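Local coordinates for protein folylpolyglutamate synthase (FolC) (Helicobacter pylori, PDB 6K8C) that probably adds glutamate to dihydropteroate and lengthens the polyglutamate tail of tetrahydrofolates, in ATP-driven ligation reactions of folate metabolism, at residues K75-T80 with V130-D135; T61-T66 with R90-G95; F42-A47 with A154-L159; N105-L110 with F122-L127; I50-V53 with G57-S60. One frame throughout, in Å; residues are numbered along the deposited sequence.

Contact 1: residues K75-T80 with V130-D135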
# COMPACT_ATOMS: atom_id res chain seq x y z
N LYS A 75 -13.70 15.80 2.25
CA LYS A 75 -13.64 14.66 3.15
C LYS A 75 -13.29 13.42 2.34
O LYS A 75 -13.98 13.10 1.37
CB LYS A 75 -14.97 14.48 3.89
CG LYS A 75 -15.24 15.56 4.92
CD LYS A 75 -16.40 15.17 5.84
CE LYS A 75 -17.45 16.26 5.90
NZ LYS A 75 -18.84 15.70 5.85
N VAL A 76 -12.21 12.74 2.72
CA VAL A 76 -11.68 11.62 1.95
C VAL A 76 -11.33 10.48 2.89
O VAL A 76 -10.73 10.69 3.95
CB VAL A 76 -10.42 12.04 1.14
CG1 VAL A 76 -9.98 10.90 0.22
CG2 VAL A 76 -10.68 13.31 0.35
N LEU A 77 -11.66 9.26 2.48
CA LEU A 77 -11.17 8.05 3.14
C LEU A 77 -10.26 7.30 2.18
O LEU A 77 -10.64 7.03 1.04
CB LEU A 77 -12.31 7.14 3.59
CG LEU A 77 -11.80 5.99 4.47
CD1 LEU A 77 -12.81 5.73 5.58
CD2 LEU A 77 -11.53 4.72 3.68
N HIS A 78 -9.06 6.95 2.66
CA HIS A 78 -8.10 6.18 1.89
C HIS A 78 -8.02 4.78 2.50
O HIS A 78 -7.59 4.62 3.64
CB HIS A 78 -6.73 6.84 1.89
CG HIS A 78 -5.73 6.16 1.01
ND1 HIS A 78 -4.37 6.30 1.18
CD2 HIS A 78 -5.89 5.33 -0.05
CE1 HIS A 78 -3.74 5.60 0.25
NE2 HIS A 78 -4.64 5.00 -0.50
N PHE A 79 -8.43 3.79 1.72
CA PHE A 79 -8.49 2.39 2.15
C PHE A 79 -7.31 1.65 1.55
O PHE A 79 -7.19 1.57 0.32
CB PHE A 79 -9.81 1.78 1.70
CG PHE A 79 -9.93 0.30 1.96
CD1 PHE A 79 -9.89 -0.20 3.25
CD2 PHE A 79 -10.12 -0.58 0.91
CE1 PHE A 79 -10.03 -1.55 3.48
CE2 PHE A 79 -10.26 -1.94 1.13
CZ PHE A 79 -10.21 -2.42 2.42
N THR A 80 -6.43 1.10 2.39
CA THR A 80 -5.22 0.43 1.93
C THR A 80 -5.12 -0.96 2.56
O THR A 80 -5.87 -1.31 3.47
CB THR A 80 -3.96 1.23 2.27
OG1 THR A 80 -3.85 1.36 3.70
CG2 THR A 80 -4.02 2.61 1.64
N VAL A 130 -16.42 1.33 3.48
CA VAL A 130 -17.60 2.00 2.94
C VAL A 130 -18.42 2.61 4.07
O VAL A 130 -18.95 3.72 3.95
CB VAL A 130 -18.44 1.03 2.10
CG1 VAL A 130 -19.69 1.74 1.54
CG2 VAL A 130 -17.61 0.44 0.98
N MET A 131 -18.55 1.89 5.19
CA MET A 131 -19.28 2.43 6.34
C MET A 131 -18.61 3.69 6.87
O MET A 131 -19.27 4.70 7.15
CB MET A 131 -19.38 1.38 7.45
CG MET A 131 -20.48 0.35 7.25
SD MET A 131 -22.14 1.04 7.38
CE MET A 131 -22.15 1.57 9.09
N LEU A 132 -17.28 3.65 6.99
CA LEU A 132 -16.54 4.80 7.50
C LEU A 132 -16.58 5.99 6.56
O LEU A 132 -16.42 7.12 7.02
CB LEU A 132 -15.09 4.40 7.77
CG LEU A 132 -14.87 3.43 8.92
CD1 LEU A 132 -13.43 2.94 8.93
CD2 LEU A 132 -15.23 4.08 10.24
N ALA A 133 -16.80 5.76 5.26
CA ALA A 133 -16.78 6.82 4.26
C ALA A 133 -18.18 7.31 3.90
O ALA A 133 -18.33 8.01 2.89
CB ALA A 133 -16.06 6.34 3.00
N LYS A 134 -19.19 6.97 4.71
CA LYS A 134 -20.58 7.31 4.41
C LYS A 134 -20.75 8.78 4.05
O LYS A 134 -21.50 9.11 3.12
CB LYS A 134 -21.46 6.95 5.61
CG LYS A 134 -22.93 7.30 5.46
CD LYS A 134 -23.63 7.27 6.82
CE LYS A 134 -25.05 6.77 6.71
NZ LYS A 134 -25.82 7.51 5.66
N ASP A 135 -20.09 9.68 4.77
CA ASP A 135 -20.23 11.11 4.57
C ASP A 135 -19.00 11.74 3.93
O ASP A 135 -18.77 12.95 4.08
CB ASP A 135 -20.56 11.81 5.88
CG ASP A 135 -21.85 11.32 6.50
OD1 ASP A 135 -22.87 11.27 5.78
OD2 ASP A 135 -21.83 10.96 7.70

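Contact 2: residues T61-T66 with R90-G95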
# COMPACT_ATOMS: atom_id res chain seq x y z
N THR A 61 0.82 6.65 -4.22
CA THR A 61 -0.04 7.30 -5.20
C THR A 61 -1.40 7.64 -4.60
O THR A 61 -1.92 8.75 -4.77
CB THR A 61 -0.22 6.42 -6.43
OG1 THR A 61 1.06 6.08 -6.98
CG2 THR A 61 -1.06 7.13 -7.49
N GLY A 62 -2.00 6.68 -3.90
CA GLY A 62 -3.31 6.92 -3.31
C GLY A 62 -3.28 7.95 -2.20
O GLY A 62 -4.19 8.77 -2.08
N ARG A 63 -2.23 7.91 -1.37
CA ARG A 63 -2.18 8.85 -0.25
C ARG A 63 -1.86 10.26 -0.73
O ARG A 63 -2.38 11.23 -0.16
CB ARG A 63 -1.15 8.38 0.78
CG ARG A 63 -1.16 9.18 2.09
CD ARG A 63 -2.51 9.11 2.82
NE ARG A 63 -2.87 7.73 3.13
CZ ARG A 63 -2.42 7.06 4.18
NH1 ARG A 63 -1.60 7.63 5.06
NH2 ARG A 63 -2.79 5.80 4.36
N PHE A 64 -1.02 10.39 -1.76
CA PHE A 64 -0.77 11.70 -2.36
C PHE A 64 -2.07 12.32 -2.88
O PHE A 64 -2.36 13.49 -2.62
CB PHE A 64 0.23 11.58 -3.51
CG PHE A 64 1.67 11.78 -3.12
CD1 PHE A 64 2.03 12.80 -2.25
CD2 PHE A 64 2.66 10.96 -3.64
CE1 PHE A 64 3.36 12.99 -1.91
CE2 PHE A 64 3.99 11.14 -3.29
CZ PHE A 64 4.34 12.16 -2.43
N LEU A 65 -2.85 11.53 -3.62
CA LEU A 65 -4.15 12.01 -4.09
C LEU A 65 -5.05 12.39 -2.92
O LEU A 65 -5.70 13.44 -2.94
CB LEU A 65 -4.82 10.94 -4.95
CG LEU A 65 -6.24 11.21 -5.45
CD1 LEU A 65 -6.29 12.47 -6.30
CD2 LEU A 65 -6.76 10.02 -6.24
N THR A 66 -5.10 11.54 -1.88
CA THR A 66 -5.89 11.82 -0.68
C THR A 66 -5.49 13.16 -0.05
O THR A 66 -6.35 13.95 0.35
CB THR A 66 -5.72 10.68 0.33
OG1 THR A 66 -6.23 9.46 -0.23
CG2 THR A 66 -6.48 10.98 1.63
N ARG A 90 -5.49 0.61 7.90
CA ARG A 90 -6.14 0.42 6.61
C ARG A 90 -7.14 1.53 6.29
O ARG A 90 -7.60 1.59 5.15
CB ARG A 90 -6.83 -0.94 6.58
CG ARG A 90 -5.85 -2.12 6.60
CD ARG A 90 -6.54 -3.42 7.00
NE ARG A 90 -5.59 -4.52 7.14
CZ ARG A 90 -5.43 -5.49 6.25
NH1 ARG A 90 -6.17 -5.50 5.15
NH2 ARG A 90 -4.54 -6.45 6.46
N PHE A 91 -7.47 2.39 7.25
CA PHE A 91 -8.50 3.41 7.06
C PHE A 91 -7.94 4.77 7.45
O PHE A 91 -7.88 5.10 8.64
CB PHE A 91 -9.76 3.07 7.87
CG PHE A 91 -10.14 1.61 7.80
CD1 PHE A 91 -10.95 1.14 6.78
CD2 PHE A 91 -9.70 0.72 8.77
CE1 PHE A 91 -11.33 -0.20 6.73
CE2 PHE A 91 -10.06 -0.62 8.72
CZ PHE A 91 -10.87 -1.08 7.70
N PHE A 92 -7.52 5.54 6.45
CA PHE A 92 -7.04 6.91 6.64
C PHE A 92 -8.22 7.83 6.35
O PHE A 92 -8.63 7.98 5.19
CB PHE A 92 -5.87 7.20 5.71
CG PHE A 92 -5.15 8.49 5.99
CD1 PHE A 92 -4.21 8.56 7.01
CD2 PHE A 92 -5.39 9.62 5.23
CE1 PHE A 92 -3.53 9.75 7.26
CE2 PHE A 92 -4.72 10.81 5.47
CZ PHE A 92 -3.79 10.87 6.49
N LEU A 93 -8.79 8.42 7.40
CA LEU A 93 -10.07 9.11 7.31
C LEU A 93 -9.90 10.57 7.70
O LEU A 93 -9.51 10.88 8.83
CB LEU A 93 -11.11 8.44 8.21
CG LEU A 93 -12.43 9.19 8.42
CD1 LEU A 93 -13.19 9.32 7.11
CD2 LEU A 93 -13.28 8.48 9.47
N ASN A 94 -10.20 11.47 6.76
CA ASN A 94 -10.19 12.91 6.99
C ASN A 94 -8.87 13.36 7.63
O ASN A 94 -8.85 14.09 8.63
CB ASN A 94 -11.39 13.34 7.84
CG ASN A 94 -12.71 13.00 7.18
OD1 ASN A 94 -12.81 12.96 5.95
ND2 ASN A 94 -13.74 12.74 7.99
N GLY A 95 -7.76 12.89 7.06
CA GLY A 95 -6.45 13.38 7.43
C GLY A 95 -5.73 12.61 8.51
O GLY A 95 -4.60 12.98 8.86

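Contact 3: residues F42-A47 with A154-L159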
# COMPACT_ATOMS: atom_id res chain seq x y z
N PHE A 42 -28.16 -0.77 4.23
CA PHE A 42 -27.58 0.47 4.72
C PHE A 42 -27.77 1.61 3.71
O PHE A 42 -28.74 2.36 3.81
CB PHE A 42 -26.11 0.28 5.07
CG PHE A 42 -25.90 -0.52 6.32
CD1 PHE A 42 -25.82 0.11 7.55
CD2 PHE A 42 -25.79 -1.90 6.27
CE1 PHE A 42 -25.63 -0.61 8.70
CE2 PHE A 42 -25.60 -2.63 7.43
CZ PHE A 42 -25.53 -1.99 8.65
N PHE A 43 -26.86 1.75 2.75
CA PHE A 43 -26.92 2.89 1.84
C PHE A 43 -26.07 2.62 0.61
O PHE A 43 -25.18 1.76 0.61
CB PHE A 43 -26.47 4.17 2.54
CG PHE A 43 -25.06 4.13 3.05
CD1 PHE A 43 -24.00 4.50 2.23
CD2 PHE A 43 -24.78 3.73 4.35
CE1 PHE A 43 -22.70 4.46 2.68
CE2 PHE A 43 -23.48 3.69 4.81
CZ PHE A 43 -22.44 4.06 3.98
N GLU A 44 -26.36 3.40 -0.44
CA GLU A 44 -25.54 3.46 -1.64
C GLU A 44 -24.62 4.67 -1.47
O GLU A 44 -25.08 5.81 -1.47
CB GLU A 44 -26.41 3.60 -2.88
CG GLU A 44 -25.70 3.49 -4.21
CD GLU A 44 -26.48 2.63 -5.20
OE1 GLU A 44 -25.95 2.33 -6.29
OE2 GLU A 44 -27.62 2.24 -4.86
N ILE A 45 -23.32 4.41 -1.30
CA ILE A 45 -22.38 5.48 -0.95
C ILE A 45 -22.38 6.56 -2.04
O ILE A 45 -22.40 6.27 -3.24
CB ILE A 45 -20.98 4.90 -0.71
CG1 ILE A 45 -20.02 6.00 -0.23
CG2 ILE A 45 -20.43 4.22 -1.97
CD1 ILE A 45 -18.93 5.50 0.70
N GLN A 46 -22.39 7.82 -1.61
CA GLN A 46 -22.43 8.94 -2.55
C GLN A 46 -21.05 9.47 -2.92
O GLN A 46 -20.92 10.13 -3.95
CB GLN A 46 -23.27 10.08 -1.97
CG GLN A 46 -24.53 9.59 -1.27
CD GLN A 46 -25.32 10.72 -0.66
OE1 GLN A 46 -25.54 10.77 0.55
NE2 GLN A 46 -25.78 11.64 -1.51
N ALA A 47 -20.03 9.19 -2.10
CA ALA A 47 -18.68 9.63 -2.40
C ALA A 47 -18.24 9.14 -3.78
O ALA A 47 -18.59 8.04 -4.21
CB ALA A 47 -17.72 9.11 -1.33
N ALA A 154 -16.55 -4.33 -6.80
CA ALA A 154 -18.01 -4.31 -6.75
C ALA A 154 -18.57 -2.90 -6.58
O ALA A 154 -19.76 -2.69 -6.86
CB ALA A 154 -18.51 -5.20 -5.61
N LEU A 155 -17.76 -1.95 -6.14
CA LEU A 155 -18.24 -0.59 -5.96
C LEU A 155 -18.21 0.16 -7.28
O LEU A 155 -17.31 -0.04 -8.10
CB LEU A 155 -17.38 0.13 -4.91
CG LEU A 155 -17.66 -0.16 -3.43
CD1 LEU A 155 -17.17 -1.54 -3.04
CD2 LEU A 155 -16.99 0.90 -2.57
N LYS A 156 -19.22 1.00 -7.51
CA LYS A 156 -19.21 1.83 -8.71
C LYS A 156 -18.06 2.83 -8.62
O LYS A 156 -17.79 3.39 -7.55
CB LYS A 156 -20.54 2.55 -8.88
CG LYS A 156 -21.60 1.72 -9.59
CD LYS A 156 -22.95 2.42 -9.60
CE LYS A 156 -24.09 1.42 -9.79
NZ LYS A 156 -25.42 2.08 -9.67
N LYS A 157 -17.37 3.02 -9.73
CA LYS A 157 -16.14 3.80 -9.74
C LYS A 157 -16.30 5.05 -10.58
O LYS A 157 -16.87 5.00 -11.68
CB LYS A 157 -14.96 2.96 -10.25
CG LYS A 157 -15.21 2.28 -11.58
CD LYS A 157 -13.96 1.55 -12.05
CE LYS A 157 -13.62 0.40 -11.12
NZ LYS A 157 -14.15 -0.89 -11.65
N THR A 158 -15.80 6.16 -10.06
CA THR A 158 -15.66 7.38 -10.85
C THR A 158 -14.40 7.33 -11.70
O THR A 158 -14.40 7.78 -12.85
CB THR A 158 -15.63 8.59 -9.92
OG1 THR A 158 -16.75 8.54 -9.04
CG2 THR A 158 -15.64 9.89 -10.71
N LEU A 159 -13.32 6.78 -11.16
CA LEU A 159 -12.02 6.86 -11.80
C LEU A 159 -11.18 5.68 -11.33
O LEU A 159 -11.25 5.29 -10.17
CB LEU A 159 -11.32 8.17 -11.43
CG LEU A 159 -9.89 8.41 -11.92
CD1 LEU A 159 -9.89 8.67 -13.41
CD2 LEU A 159 -9.30 9.59 -11.15

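Contact 4: residues N105-L110 with F122-L127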
# COMPACT_ATOMS: atom_id res chain seq x y z
N ASN A 105 -17.41 1.19 16.22
CA ASN A 105 -18.82 1.54 16.02
C ASN A 105 -19.31 1.08 14.65
O ASN A 105 -20.44 0.60 14.53
CB ASN A 105 -19.01 3.04 16.20
CG ASN A 105 -20.39 3.50 15.78
OD1 ASN A 105 -20.56 4.06 14.69
ND2 ASN A 105 -21.38 3.26 16.63
N ALA A 106 -18.49 1.24 13.61
CA ALA A 106 -18.89 0.74 12.30
C ALA A 106 -19.05 -0.78 12.32
O ALA A 106 -19.99 -1.33 11.73
CB ALA A 106 -17.86 1.15 11.24
N HIS A 107 -18.12 -1.47 12.99
CA HIS A 107 -18.23 -2.91 13.13
C HIS A 107 -19.52 -3.30 13.87
O HIS A 107 -20.21 -4.24 13.47
CB HIS A 107 -17.01 -3.46 13.87
CG HIS A 107 -17.23 -4.81 14.48
ND1 HIS A 107 -17.35 -5.95 13.72
CD2 HIS A 107 -17.39 -5.19 15.76
CE1 HIS A 107 -17.55 -6.99 14.51
NE2 HIS A 107 -17.59 -6.55 15.76
N GLN A 108 -19.85 -2.57 14.94
CA GLN A 108 -21.04 -2.90 15.72
C GLN A 108 -22.30 -2.81 14.87
O GLN A 108 -23.23 -3.61 15.04
CB GLN A 108 -21.14 -1.99 16.94
CG GLN A 108 -20.31 -2.45 18.13
CD GLN A 108 -20.46 -3.94 18.42
OE1 GLN A 108 -21.58 -4.47 18.44
NE2 GLN A 108 -19.35 -4.61 18.67
N GLN A 109 -22.35 -1.86 13.93
CA GLN A 109 -23.51 -1.76 13.05
C GLN A 109 -23.54 -2.90 12.03
O GLN A 109 -24.61 -3.39 11.67
CB GLN A 109 -23.51 -0.41 12.32
CG GLN A 109 -23.51 0.80 13.24
CD GLN A 109 -23.54 2.10 12.46
OE1 GLN A 109 -22.66 2.95 12.61
NE2 GLN A 109 -24.55 2.27 11.62
N LEU A 110 -22.37 -3.33 11.55
CA LEU A 110 -22.32 -4.33 10.49
C LEU A 110 -22.58 -5.75 11.00
O LEU A 110 -23.22 -6.55 10.32
CB LEU A 110 -20.97 -4.30 9.78
CG LEU A 110 -20.66 -3.15 8.83
CD1 LEU A 110 -19.25 -3.32 8.27
CD2 LEU A 110 -21.68 -3.13 7.71
N PHE A 122 -10.84 -9.75 4.04
CA PHE A 122 -10.69 -8.54 3.24
C PHE A 122 -12.03 -7.98 2.79
O PHE A 122 -12.19 -6.76 2.69
CB PHE A 122 -9.80 -8.81 2.03
CG PHE A 122 -9.53 -7.57 1.20
CD1 PHE A 122 -8.71 -6.57 1.68
CD2 PHE A 122 -10.12 -7.42 -0.05
CE1 PHE A 122 -8.47 -5.42 0.92
CE2 PHE A 122 -9.88 -6.28 -0.81
CZ PHE A 122 -9.06 -5.28 -0.32
N GLU A 123 -13.01 -8.85 2.53
CA GLU A 123 -14.35 -8.37 2.18
C GLU A 123 -14.97 -7.58 3.33
O GLU A 123 -15.64 -6.57 3.10
CB GLU A 123 -15.25 -9.55 1.78
CG GLU A 123 -14.86 -10.14 0.41
CD GLU A 123 -15.49 -11.48 0.14
OE1 GLU A 123 -16.17 -12.03 1.03
OE2 GLU A 123 -15.30 -12.00 -0.98
N TYR A 124 -14.74 -8.01 4.57
CA TYR A 124 -15.26 -7.26 5.72
C TYR A 124 -14.55 -5.92 5.87
O TYR A 124 -15.19 -4.91 6.20
CB TYR A 124 -15.13 -8.08 7.00
CG TYR A 124 -15.98 -7.54 8.12
CD1 TYR A 124 -17.36 -7.48 8.00
CD2 TYR A 124 -15.40 -7.08 9.30
CE1 TYR A 124 -18.15 -6.98 9.03
CE2 TYR A 124 -16.17 -6.58 10.32
CZ TYR A 124 -17.55 -6.53 10.18
OH TYR A 124 -18.31 -6.03 11.20
N ALA A 125 -13.23 -5.90 5.66
CA ALA A 125 -12.50 -4.63 5.68
C ALA A 125 -13.07 -3.66 4.65
O ALA A 125 -13.20 -2.46 4.92
CB ALA A 125 -11.01 -4.87 5.42
N THR A 126 -13.44 -4.17 3.47
CA THR A 126 -14.03 -3.33 2.44
C THR A 126 -15.34 -2.71 2.90
O THR A 126 -15.58 -1.51 2.71
CB THR A 126 -14.24 -4.15 1.15
OG1 THR A 126 -12.98 -4.65 0.70
CG2 THR A 126 -14.86 -3.29 0.05
N LEU A 127 -16.22 -3.51 3.52
CA LEU A 127 -17.48 -2.96 4.03
C LEU A 127 -17.22 -1.94 5.13
O LEU A 127 -17.92 -0.92 5.21
CB LEU A 127 -18.39 -4.08 4.55
CG LEU A 127 -18.95 -5.08 3.54
CD1 LEU A 127 -19.96 -5.99 4.23
CD2 LEU A 127 -19.59 -4.38 2.35

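Contact 5: residues I50-V53 with G57-S60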
# COMPACT_ATOMS: atom_id res chain seq x y z
N ILE A 50 -12.42 6.32 -6.22
CA ILE A 50 -11.22 6.21 -7.04
C ILE A 50 -10.59 4.85 -6.76
O ILE A 50 -10.19 4.56 -5.63
CB ILE A 50 -10.23 7.35 -6.75
CG1 ILE A 50 -10.89 8.69 -7.07
CG2 ILE A 50 -8.98 7.16 -7.60
CD1 ILE A 50 -11.30 9.47 -5.86
N HIS A 51 -10.50 4.02 -7.79
CA HIS A 51 -9.99 2.66 -7.66
C HIS A 51 -8.51 2.65 -8.01
O HIS A 51 -8.14 2.90 -9.16
CB HIS A 51 -10.77 1.72 -8.58
CG HIS A 51 -10.70 0.27 -8.20
ND1 HIS A 51 -10.97 -0.74 -9.09
CD2 HIS A 51 -10.39 -0.33 -7.02
CE1 HIS A 51 -10.84 -1.91 -8.48
NE2 HIS A 51 -10.48 -1.69 -7.23
N VAL A 52 -7.66 2.36 -7.03
CA VAL A 52 -6.21 2.30 -7.23
C VAL A 52 -5.82 0.84 -7.45
O VAL A 52 -6.00 0.00 -6.56
CB VAL A 52 -5.46 2.91 -6.03
CG1 VAL A 52 -3.96 2.87 -6.28
CG2 VAL A 52 -5.91 4.35 -5.80
N VAL A 53 -5.29 0.55 -8.64
CA VAL A 53 -4.97 -0.80 -9.08
C VAL A 53 -3.55 -0.82 -9.61
O VAL A 53 -3.14 0.09 -10.33
CB VAL A 53 -5.97 -1.28 -10.16
CG1 VAL A 53 -5.55 -2.63 -10.73
CG2 VAL A 53 -7.38 -1.36 -9.60
N GLY A 57 3.71 1.11 -5.94
CA GLY A 57 3.34 2.49 -5.73
C GLY A 57 1.88 2.76 -5.46
O GLY A 57 1.46 3.91 -5.54
N LYS A 58 1.08 1.73 -5.13
CA LYS A 58 -0.33 1.97 -4.83
C LYS A 58 -0.48 2.86 -3.61
O LYS A 58 -1.26 3.82 -3.62
CB LYS A 58 -1.07 0.64 -4.61
CG LYS A 58 -1.32 -0.15 -5.90
CD LYS A 58 -2.44 -1.17 -5.71
CE LYS A 58 -2.05 -2.24 -4.70
NZ LYS A 58 -0.68 -2.77 -4.94
N GLY A 59 0.28 2.58 -2.56
CA GLY A 59 0.10 3.29 -1.30
C GLY A 59 0.42 4.77 -1.41
O GLY A 59 -0.37 5.62 -0.99
N SER A 60 1.58 5.10 -1.98
CA SER A 60 1.96 6.51 -2.05
C SER A 60 1.10 7.26 -3.06
O SER A 60 0.70 8.40 -2.81
CB SER A 60 3.44 6.65 -2.40
OG SER A 60 3.76 5.96 -3.59

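Contact 1: residues K75-T80 with V130-D135
Leu77, on strand 76-79, bears on Leu132 and Ala133 where helix 121-132 runs out, and its side chain carries the apolar half of the contact. Its CD1 branch presses on Leu132 CB at 3.4 Å, closer than two carbons usually come. Lower on the same side chain, Leu77 CB meets the methyl of Ala133, CB to CB, at 3.9 Å. CG of Leu77 is turned away from its backbone nitrogen (chi1 -171°), while chi2, at 142°, departs from a staggered value, a strained torsion that goes with the tight contact at CD1. Leu132 crosses it obliquely and meets that branch with CB and, less closely, its carbonyl carbon.

The polar half lies just before the strand, where Lys75 and Asp135 are both exposed. Lys75 reaches over Asp135 with a chain bent in its outer two torsions, which brings NZ to the backbone rather than to the carboxylate: NZ donates to Asp135 O at 3.3 Å, a fairly straight approach (152° at the oxygen) slightly tilted from the carbonyl plane. Asp135 OD2 stays 5.9 Å from Lys75 NZ, too far for a salt bridge, so the opposite charges probably attract only weakly.

Strand 76-79 lies in the sheet between the antiparallel strand 91-93 and the parallel strand 138-142. Helix 121-132 covers this face, with Leu132 in turn meeting Val102 and Leu103 of helix 100-110.

Contact 2: residues T61-T66 with R90-G95
Thr66, whose methyl meets the ring of Phe92, grips Gly62 O twice: OG1 donates to it at 2.8 Å and the backbone Thr66 N at 2.9 Å. The two donors reach Gly62 O from opposite faces of the carbonyl plane, OG1 standing well above that plane. This intrahelical grip holds the threonine hydroxyl against helix 58-70, whose first turn completes the P-loop in this P-loop-type alpha/beta domain, and leaves Thr66 CG2 at the edge of the Phe92 ring, 4.0 Å from CD2.

The larger part of the contact is a cation-pi stack. Arg63 curls back in its middle torsions, chi2 60° and chi3 58°, a bend that lays its guanidinium over the ring of Phe92. The group sits flat there, its plane only 8° from that of the ring, with Arg63 CZ 3.9 Å from the ring centroid. Arg63 CD lies over the same face, 4.0 Å from the Phe92 ring centroid, a CH-pi contact. The side chains as a whole cross at about a right angle.

The polar edge of Arg63 has a second partner: NE is hydrogen-bonded to His78 ND1, on the neighbouring strand 76-79. That bond probably helps to fix the rotation of the guanidinium in this buried setting, where the aromatic face would favour its positive charge. NH1 projects over the rim of Phe92, 3.4 Å from CD1, and NH2 lies 3.6 Å from Phe92 CB.

Contact 3: residues F42-A47 with A154-L159
A surface salt bridge, Glu44 to Lys156, links two loops that lead into neighbouring parallel strands of the large sheet. Segment 42-47 joins helix 28-41 to strand 48-53, and segment 154-159 leads into strand 159-162. The bridge is long and its hydrogen bond weak: Lys156 NZ stands 3.4 Å from Glu44 OE1.

Both side chains have to reach. Glu44 sets out with CG turned from its backbone nitrogen (chi1 -172°), then bends at chi2, 137°, which carries its carboxylate toward the other loop. Lys156 is extended beyond CG and crosses the glutamate obliquely; NZ is near OE1 alone of the two carboxylate oxygens. With both residues exposed, solvent probably screens much of the attraction.

Firmer ties lie deeper. Ile45 and Leu155 both touch Tyr35 of helix 28-41 and Val130 of helix 121-132, while backbone hydrogen bonds join Thr158 to Val49 and Leu159 to His51. The salt bridge thus lies outside the point where two adjacent parallel strands begin, each entered from a connecting loop, as expected of the alpha/beta sheet of a P-loop NTPase-type domain such as the Mur ligase middle domain.

Contact 4: residues N105-L110 with F122-L127
Tyr124 and Leu110 bury the most surface here, with Leu127 third, and together they bring helix 121-132 against helix 100-110. Tyr124 leads: its CG is turned from the backbone nitrogen (chi1 -164°), which sends the long ring across the interface until its hydroxyl reaches the other helix. There OH meets His107 ND1 at 2.7 Å in a short, somewhat bent hydrogen bond. The hydroxyl lies at the edge of the imidazole, close to its plane, and the two rings stand almost perpendicular, planes at 85°, meeting rim to rim with neither over the face of the other.

Leu110 slides past the tyrosine in the opposite direction. Its CB lies 3.5 Å from Tyr124 OH, and its CD1 is 3.9 Å from Tyr124 CE1, so the apolar chain lines the tyrosine ring out to the phenol end. The same CD1 branch also reaches Leu127, touching CB at 3.9 Å, one turn further along the helix. Leu110 is therefore wedged against two consecutive turns.

All four touching residues are buried. His107 NE2 is hydrogen-bonded to Asn10 O. Phe15 of helix 12-17 packs edge-to-face with the Tyr124 ring. Helix 28-41 adds Phe38 against Leu110 and Ile34 against Leu127. The short helical segments cross at 109°, their axes 11.2 Å apart at closest approach. This is steep packing of helix 100-110 on a helix that itself covers the sheet of an alpha/beta domain, built on a tyrosine and two leucines and joined by one buried tyrosine-histidine bond.

Contact 5: residues I50-V53 with G57-S60
Lys58 lies over Val52, bringing the start of helix 58-70 back against strand 48-53 just beyond the tight loop that joins them. Gly57 comes first. It occupies the N-cap of the helix; its carbonyl oxygen accepts from Thr61 OG1, and its amide nitrogen donates to a bound citrate, probably taken from the crystallisation liquor.

Lys58 follows and makes the whole contact. Its CB and CG both pass 4.0 Å from Val52 CG1, alongside the valine methyl, and its CD rises over the strand backbone, 3.8 Å from Val52 O and 4.1 Å from Val53 C. CG1 of Val52 also touches the lysine backbone, 3.9 Å from Lys58 O. The chain then turns sharply at chi3 and chi4 (-65° and -46°), folding the ammonium back toward the loop. Ser60 does not touch the strand; its OG is hydrogen-bonded to the citrate.

A beta strand, a glycine-rich loop and a helix that opens with Lys58-Gly59-Ser60 form a P-loop, the phosphate-binding element of ATP-dependent enzymes of this kind. Across the contact the lysine uses only its methylenes and backbone, with no hydrogen bond to the strand. Its NZ donates instead to a loop carbonyl, Gly54 O, and Glu142 of strand 138-142 touches the side chain. Lying about 6 Å from the citrate, the Lys58 side chain is curled back in a way consistent with a site that holds no nucleotide phosphate.

How the contacts relate
Contacts 2, 4 and 5 are buried, contact 1 is partly buried, and contact 3 lies at the surface. Contacts 2 and 5 share helix 58-70, and contacts 1 and 4 share helix 121-132. Between these helices runs the large sheet: contacts 1 and 2 meet on its adjacent strands 76-79 and 91-93, where His78 joins them through Phe92 O and Arg63 NE. Chemistry follows depth. Contact 2 relies on a cation-pi stack, contact 4 on leucine and tyrosine packing with one short hydrogen bond, contact 5 on lysine methylenes; contact 1 pairs leucine packing with a solvent-side lysine, and contact 3 has only a weak charge pair.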